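PDB 2OZT: Tlr1174 protein from Synechococcus elongatus, which catalyses the metal-dependent loss of water that turns 2-succinyl-6-hydroxy-2,4-cyclohexadiene-1-carboxylate into 2-succinylbenzoate, on the way to phylloquinone. Local coordinates for residues I62-Q67 with T79-L84; K152-A157 with A162-D167; K245-G250 with A273-I278. All coordinates share one frame; numbering follows the deposited sequence.

The three contacts share no helix or strand, and they follow one another along the chain. Contact 1 lies in the N-terminal capping domain, partly buried, and is purely apolar: one leucine of a helix meets a loop and the turn that ends it. Contacts 2 and 3 are buried in the barrel domain, their centres about 28 Å apart. Contact 2 joins a barrel strand to its preceding helix through leucines, while the strand's other face carries charged groups that reach a metal and a phosphate. Contact 3, about 7 Å from the centre of the chain, joins the segments that follow two barrel strands and includes the predicted proton acceptor; a glutamate and a water supplement small apolar contacts.

Contact 1 of 3, residues I62-Q67 with T79-L84; sequences IALCQQ and TIPEAL
Leu84 N donates to Pro81 O at 3.0 Å, closing a type I beta turn that brings the side chains of both residues up against Leu64 on helix 58-67. Leu64 is the one residue of 62-67 that makes the contact. Its CG is anti to the backbone N (chi1 175°), which carries the two methyls out over the facing loop. CD2 of Leu64 reaches CG2 of Ile80 at 3.8 Å, the two side chains crossing at about a right angle. CD1 of Leu64 lies 3.9 Å from CD of Pro81, where a rigid ring offers an apolar edge even though the residue is largely in solvent. Leu84 runs past Leu64 in the opposite direction, with its CD1 3.9 Å from CB of Leu64. Within the capping domain of this enolase-superfamily enzyme, the loop links helix 74-77 to helix 85-97, and Leu84 is the N-cap residue of the latter. Its side chain, unable to cap the helix by hydrogen bonding, packs instead on helix 58-67, touching Ala60 and Asp61. Branched, apolar Leu64 and Ile80 suit their buried positions, since both also pack on Phe91 of helix 85-97, with Ala87 touching Leu64 and Gln88 touching Ile80.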
# COMPACT_ATOMS: atom_id res chain seq x y z
N ILE A 62 13.64 0.52 15.76
CA ILE A 62 13.99 1.29 16.97
C ILE A 62 15.46 1.09 17.28
O ILE A 62 16.20 2.07 17.55
CB ILE A 62 13.09 0.89 18.21
CG1 ILE A 62 11.69 1.44 18.03
CG2 ILE A 62 13.67 1.52 19.51
CD1 ILE A 62 10.65 0.72 18.88
N ALA A 63 15.92 -0.15 17.21
CA ALA A 63 17.33 -0.44 17.45
C ALA A 63 18.20 0.34 16.45
O ALA A 63 19.21 0.94 16.81
CB ALA A 63 17.60 -1.91 17.36
N LEU A 64 17.80 0.34 15.18
CA LEU A 64 18.48 1.13 14.16
C LEU A 64 18.56 2.58 14.57
O LEU A 64 19.65 3.18 14.53
CB LEU A 64 17.71 1.05 12.83
CG LEU A 64 18.34 1.97 11.77
CD1 LEU A 64 19.69 1.46 11.23
CD2 LEU A 64 17.34 2.29 10.68
N CYS A 65 17.43 3.18 14.97
CA CYS A 65 17.44 4.58 15.36
C CYS A 65 18.41 4.83 16.50
O CYS A 65 19.06 5.87 16.54
CB CYS A 65 16.05 5.07 15.75
SG CYS A 65 15.01 5.24 14.25
N GLN A 66 18.55 3.88 17.41
CA GLN A 66 19.44 4.08 18.58
C GLN A 66 20.89 3.86 18.22
O GLN A 66 21.78 4.29 18.99
CB GLN A 66 19.02 3.14 19.73
CG GLN A 66 17.67 3.52 20.25
CD GLN A 66 17.29 2.81 21.51
OE1 GLN A 66 17.42 1.58 21.62
NE2 GLN A 66 16.80 3.57 22.47
N GLN A 67 21.17 3.22 17.10
CA GLN A 67 22.54 2.93 16.67
C GLN A 67 23.12 4.02 15.78
O GLN A 67 24.35 4.17 15.71
CB GLN A 67 22.60 1.60 15.91
CG GLN A 67 22.43 0.35 16.78
CD GLN A 67 21.87 -0.81 15.98
OE1 GLN A 67 21.87 -0.79 14.74
NE2 GLN A 67 21.36 -1.83 16.69
N THR A 79 24.01 3.35 5.25
CA THR A 79 24.34 2.20 6.11
C THR A 79 23.06 1.52 6.61
O THR A 79 23.12 0.44 7.20
CB THR A 79 25.24 2.57 7.31
OG1 THR A 79 24.54 3.42 8.22
CG2 THR A 79 26.51 3.26 6.85
N ILE A 80 21.90 2.13 6.38
CA ILE A 80 20.65 1.49 6.85
C ILE A 80 20.46 0.15 6.13
O ILE A 80 20.48 0.11 4.90
CB ILE A 80 19.42 2.40 6.66
CG1 ILE A 80 19.57 3.67 7.51
CG2 ILE A 80 18.12 1.61 7.07
CD1 ILE A 80 18.63 4.81 7.11
N PRO A 81 20.30 -0.97 6.88
CA PRO A 81 20.18 -2.29 6.23
C PRO A 81 19.02 -2.38 5.24
O PRO A 81 17.94 -1.85 5.50
CB PRO A 81 19.94 -3.24 7.42
CG PRO A 81 20.56 -2.55 8.60
CD PRO A 81 20.34 -1.09 8.36
N GLU A 82 19.24 -3.04 4.11
CA GLU A 82 18.19 -3.34 3.15
C GLU A 82 17.08 -4.13 3.80
O GLU A 82 15.94 -4.13 3.31
CB GLU A 82 18.77 -4.12 1.95
CG GLU A 82 17.73 -4.70 0.97
CD GLU A 82 18.35 -5.35 -0.26
OE1 GLU A 82 19.44 -4.93 -0.68
OE2 GLU A 82 17.73 -6.29 -0.81
N ALA A 83 17.39 -4.82 4.91
CA ALA A 83 16.37 -5.62 5.60
C ALA A 83 15.38 -4.75 6.38
O ALA A 83 14.43 -5.25 6.96
CB ALA A 83 17.04 -6.64 6.53
N LEU A 84 15.62 -3.44 6.41
CA LEU A 84 14.69 -2.51 7.10
C LEU A 84 14.12 -1.48 6.10
O LEU A 84 14.42 -0.27 6.16
CB LEU A 84 15.42 -1.76 8.21
CG LEU A 84 16.09 -2.64 9.28
CD1 LEU A 84 16.92 -1.76 10.26
CD2 LEU A 84 15.07 -3.51 10.01

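Contact 2 of 3, residues K152-A157 with A162-D167. With NA (sodium ion), chain D; PO4 (phosphate ion), chain B.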
# COMPACT_ATOMS: atom_id res chain seq x y z
N LYS A 152 -22.16 -11.69 -9.89
CA LYS A 152 -23.04 -11.54 -11.04
C LYS A 152 -24.01 -10.34 -10.84
O LYS A 152 -24.19 -9.51 -11.75
CB LYS A 152 -23.80 -12.87 -11.29
CG LYS A 152 -24.75 -12.82 -12.46
CD LYS A 152 -25.20 -14.26 -12.81
CE LYS A 152 -26.39 -14.26 -13.75
NZ LYS A 152 -26.06 -13.66 -15.06
N ALA A 153 -24.60 -10.25 -9.65
CA ALA A 153 -25.52 -9.15 -9.34
C ALA A 153 -24.78 -7.80 -9.26
O ALA A 153 -25.29 -6.77 -9.72
CB ALA A 153 -26.22 -9.44 -8.03
N LEU A 154 -23.57 -7.83 -8.69
CA LEU A 154 -22.78 -6.60 -8.54
C LEU A 154 -22.39 -6.06 -9.88
O LEU A 154 -22.48 -4.84 -10.14
CB LEU A 154 -21.57 -6.91 -7.65
CG LEU A 154 -20.59 -5.76 -7.42
CD1 LEU A 154 -21.27 -4.55 -6.71
CD2 LEU A 154 -19.38 -6.26 -6.63
N LEU A 155 -21.96 -6.95 -10.79
CA LEU A 155 -21.56 -6.48 -12.10
C LEU A 155 -22.73 -5.93 -12.89
O LEU A 155 -22.57 -4.96 -13.64
CB LEU A 155 -20.90 -7.59 -12.90
CG LEU A 155 -19.54 -8.07 -12.42
CD1 LEU A 155 -19.14 -9.30 -13.19
CD2 LEU A 155 -18.52 -6.94 -12.60
N ALA A 156 -23.90 -6.54 -12.72
CA ALA A 156 -25.12 -6.01 -13.35
C ALA A 156 -25.55 -4.65 -12.82
O ALA A 156 -26.08 -3.82 -13.57
CB ALA A 156 -26.24 -7.02 -13.19
N ALA A 157 -25.34 -4.42 -11.52
CA ALA A 157 -25.75 -3.18 -10.85
C ALA A 157 -24.79 -1.99 -11.03
O ALA A 157 -25.22 -0.85 -11.06
CB ALA A 157 -25.94 -3.45 -9.40
N ALA A 162 -17.67 1.76 -14.27
CA ALA A 162 -17.14 1.17 -13.03
C ALA A 162 -15.97 0.20 -13.32
O ALA A 162 -15.95 -0.51 -14.34
CB ALA A 162 -18.27 0.46 -12.23
N LYS A 163 -15.06 0.10 -12.37
CA LYS A 163 -13.99 -0.91 -12.42
C LYS A 163 -13.97 -1.64 -11.09
O LYS A 163 -14.23 -1.04 -10.06
CB LYS A 163 -12.63 -0.26 -12.65
CG LYS A 163 -12.44 0.32 -14.08
CD LYS A 163 -12.30 -0.84 -15.12
CE LYS A 163 -12.09 -0.30 -16.54
NZ LYS A 163 -10.70 0.19 -16.78
N LEU A 164 -13.71 -2.95 -11.10
CA LEU A 164 -13.79 -3.75 -9.88
C LEU A 164 -12.57 -4.66 -9.74
O LEU A 164 -12.18 -5.33 -10.70
CB LEU A 164 -15.08 -4.60 -9.99
CG LEU A 164 -15.28 -5.53 -8.82
CD1 LEU A 164 -15.43 -4.78 -7.47
CD2 LEU A 164 -16.50 -6.41 -9.16
N ARG A 165 -11.94 -4.60 -8.57
CA ARG A 165 -10.83 -5.47 -8.17
C ARG A 165 -11.37 -6.51 -7.21
O ARG A 165 -12.22 -6.17 -6.36
CB ARG A 165 -9.74 -4.61 -7.47
CG ARG A 165 -9.16 -3.49 -8.34
CD ARG A 165 -8.49 -2.44 -7.49
NE ARG A 165 -8.00 -1.39 -8.39
CZ ARG A 165 -7.28 -0.33 -7.98
NH1 ARG A 165 -6.97 -0.17 -6.69
NH2 ARG A 165 -6.89 0.57 -8.89
N LEU A 166 -10.92 -7.76 -7.33
CA LEU A 166 -11.37 -8.79 -6.40
C LEU A 166 -10.19 -9.18 -5.53
O LEU A 166 -9.19 -9.67 -6.06
CB LEU A 166 -11.85 -10.02 -7.16
CG LEU A 166 -12.97 -9.73 -8.14
CD1 LEU A 166 -13.32 -11.04 -8.92
CD2 LEU A 166 -14.18 -9.14 -7.45
N ASP A 167 -10.28 -9.02 -4.22
CA ASP A 167 -9.14 -9.29 -3.36
C ASP A 167 -9.35 -10.56 -2.56
O ASP A 167 -10.15 -10.57 -1.63
CB ASP A 167 -8.93 -8.09 -2.43
CG ASP A 167 -7.60 -8.12 -1.73
OD1 ASP A 167 -6.80 -9.10 -1.88
OD2 ASP A 167 -7.26 -7.15 -0.98
NA NA D . -4.37 -8.78 -1.25
P PO4 B . -8.23 2.03 -12.32
O1 PO4 B . -8.51 3.23 -11.47
O2 PO4 B . -7.37 1.14 -11.48
O3 PO4 B . -9.56 1.33 -12.61
O4 PO4 B . -7.56 2.14 -13.67
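Leu164 leaves strand 163-167 with its CB directed at helix 144-157, and its CG is anti to the backbone N; chi1 178° with chi2 62° points CD2 at the helix. CB and CG themselves stay beyond 4.5 Å from the helix residues Leu154 and Leu155; CD1 is also more distant than its twin. CD2 does the touching, lying 3.8 Å from CD2 of Leu154 and 4.0 Å from CD2 of Leu155, so this one methyl is shared by two neighbouring leucines of the helix. Leu155 crosses Leu164 at about a right angle, Leu154 at a slant. This is the helix-to-strand half of a beta-alpha-beta unit in the barrel, and leucine suits it because its chain is wholly apolar and long enough to put a methyl across the gap between the backbones; Phe135 and Ile192 on the adjacent strands flank Leu164.

Arg165 and Asp167 turn to the other side of the strand. Arg165 NH2 gives a 2.7 Å hydrogen bond to O2 of a phosphate ion, probably from the crystallisation liquor, in the guanidinium plane, while its NE pairs with Glu193. Asp167 OD1 binds the sodium ion at 2.5 Å together with Asp221 and Glu222, and its OD2 forms a salt bridge with Lys136. The strand thus divides its chemistry by face, apolar toward the helix and charged toward the barrel interior, where Asp167 supplies a magnesium ligand.

Contact 3 of 3, residues K245-G250 with A273-I278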
# COMPACT_ATOMS: atom_id res chain seq x y z
N LYS A 245 3.23 -0.80 -1.60
CA LYS A 245 3.04 -0.05 -0.36
C LYS A 245 4.29 0.75 -0.11
O LYS A 245 5.27 0.26 0.45
CB LYS A 245 2.80 -0.97 0.85
CG LYS A 245 1.41 -1.65 0.86
CD LYS A 245 1.15 -2.73 -0.24
CE LYS A 245 2.12 -3.91 -0.18
NZ LYS A 245 1.73 -4.88 -1.33
N THR A 246 4.25 1.99 -0.59
CA THR A 246 5.47 2.81 -0.61
C THR A 246 6.10 2.94 0.79
O THR A 246 7.34 2.95 0.91
CB THR A 246 5.15 4.13 -1.23
OG1 THR A 246 4.67 3.94 -2.56
CG2 THR A 246 6.38 5.06 -1.33
N ALA A 247 5.27 3.04 1.82
CA ALA A 247 5.82 3.22 3.17
C ALA A 247 6.60 2.01 3.65
O ALA A 247 7.40 2.11 4.60
CB ALA A 247 4.69 3.55 4.15
N LEU A 248 6.34 0.84 3.03
CA LEU A 248 6.99 -0.41 3.46
C LEU A 248 8.13 -0.88 2.56
O LEU A 248 8.80 -1.86 2.86
CB LEU A 248 5.98 -1.57 3.51
CG LEU A 248 4.67 -1.27 4.22
CD1 LEU A 248 3.78 -2.57 4.21
CD2 LEU A 248 4.97 -0.78 5.67
N PHE A 249 8.30 -0.18 1.44
CA PHE A 249 9.00 -0.72 0.28
C PHE A 249 10.51 -0.52 0.30
O PHE A 249 11.25 -1.39 -0.19
CB PHE A 249 8.37 -0.06 -0.95
CG PHE A 249 9.11 -0.24 -2.23
CD1 PHE A 249 8.75 -1.26 -3.15
CD2 PHE A 249 10.11 0.66 -2.58
CE1 PHE A 249 9.43 -1.37 -4.39
CE2 PHE A 249 10.82 0.53 -3.78
CZ PHE A 249 10.45 -0.48 -4.68
N GLY A 250 11.01 0.57 0.89
CA GLY A 250 12.43 0.90 0.79
C GLY A 250 12.62 2.34 0.39
O GLY A 250 11.70 3.16 0.49
N ALA A 273 -0.52 1.26 3.75
CA ALA A 273 -0.17 0.30 4.80
C ALA A 273 -0.70 0.82 6.14
O ALA A 273 -0.08 0.57 7.19
CB ALA A 273 1.35 0.18 4.88
N LEU A 274 -1.82 1.54 6.11
CA LEU A 274 -2.39 2.15 7.34
C LEU A 274 -1.35 2.96 8.08
O LEU A 274 -1.16 2.84 9.31
CB LEU A 274 -3.02 1.07 8.25
CG LEU A 274 -4.16 0.26 7.62
CD1 LEU A 274 -4.66 -0.73 8.68
CD2 LEU A 274 -5.30 1.15 7.13
N GLU A 275 -0.67 3.80 7.31
CA GLU A 275 0.36 4.69 7.85
C GLU A 275 -0.28 6.04 8.22
O GLU A 275 -1.43 6.31 7.91
CB GLU A 275 1.52 4.87 6.84
CG GLU A 275 1.13 5.52 5.53
CD GLU A 275 0.26 4.65 4.63
OE1 GLU A 275 -0.97 4.86 4.62
OE2 GLU A 275 0.83 3.80 3.92
N GLY A 276 0.50 6.92 8.87
CA GLY A 276 -0.07 8.18 9.31
C GLY A 276 0.14 9.28 8.28
O GLY A 276 0.61 9.03 7.15
N ALA A 277 -0.23 10.51 8.67
CA ALA A 277 -0.23 11.64 7.75
C ALA A 277 1.16 12.04 7.25
O ALA A 277 1.29 12.53 6.11
CB ALA A 277 -0.89 12.84 8.43
N ILE A 278 2.19 11.84 8.05
CA ILE A 278 3.54 12.18 7.58
C ILE A 278 3.91 11.28 6.39
O ILE A 278 4.26 11.76 5.32
CB ILE A 278 4.56 12.13 8.71
CG1 ILE A 278 4.25 13.31 9.65
CG2 ILE A 278 5.98 12.19 8.16
CD1 ILE A 278 5.14 13.31 10.95
O HOH W 1 2.22 2.63 1.81
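Lys245 and Ala273 bring their backbones to 6.1 Å between CA atoms where strand 241-244 gives way to a short, weakly bonded helical turn at about 246-249, with Leu248 N donating to Lys245 O. The CB of Ala273 sits over the flat of the isopropyl group of Leu248, about equally far from CG (3.7 Å) and both methyls; a residue this small lets the segments come close. Lys245 adds the start of its chain, CB and CG, each 4.4 Å from Ala273 CB. Its NZ forms a salt bridge with Asp221 and hydrogen bonds to Val243 O and Val224 O, consistent with its predicted role as proton acceptor. Glu275 has its CG between its own backbone N and carbonyl carbon (chi1 63°) and bends again at chi2, folding the carboxylate back over the loop. There OE2 accepts Ala273 N at 2.9 Å, nearly straight and from above the carboxylate plane, and accepts a hydrogen bond from a water 2.8 Å from OE2. That water accepts from Ala247 N, bridging the segments, while OE1 hydrogen-bonds Ser272 and salt-bridges Arg280. The segments follow strands 241-244 and 268-270 at the active-site end of the enolase-superfamily barrel; Gly276 occupies the N-cap position of helix 277-290, on which Thr246 packs, and Ile278 touches capping-domain strand 42-47.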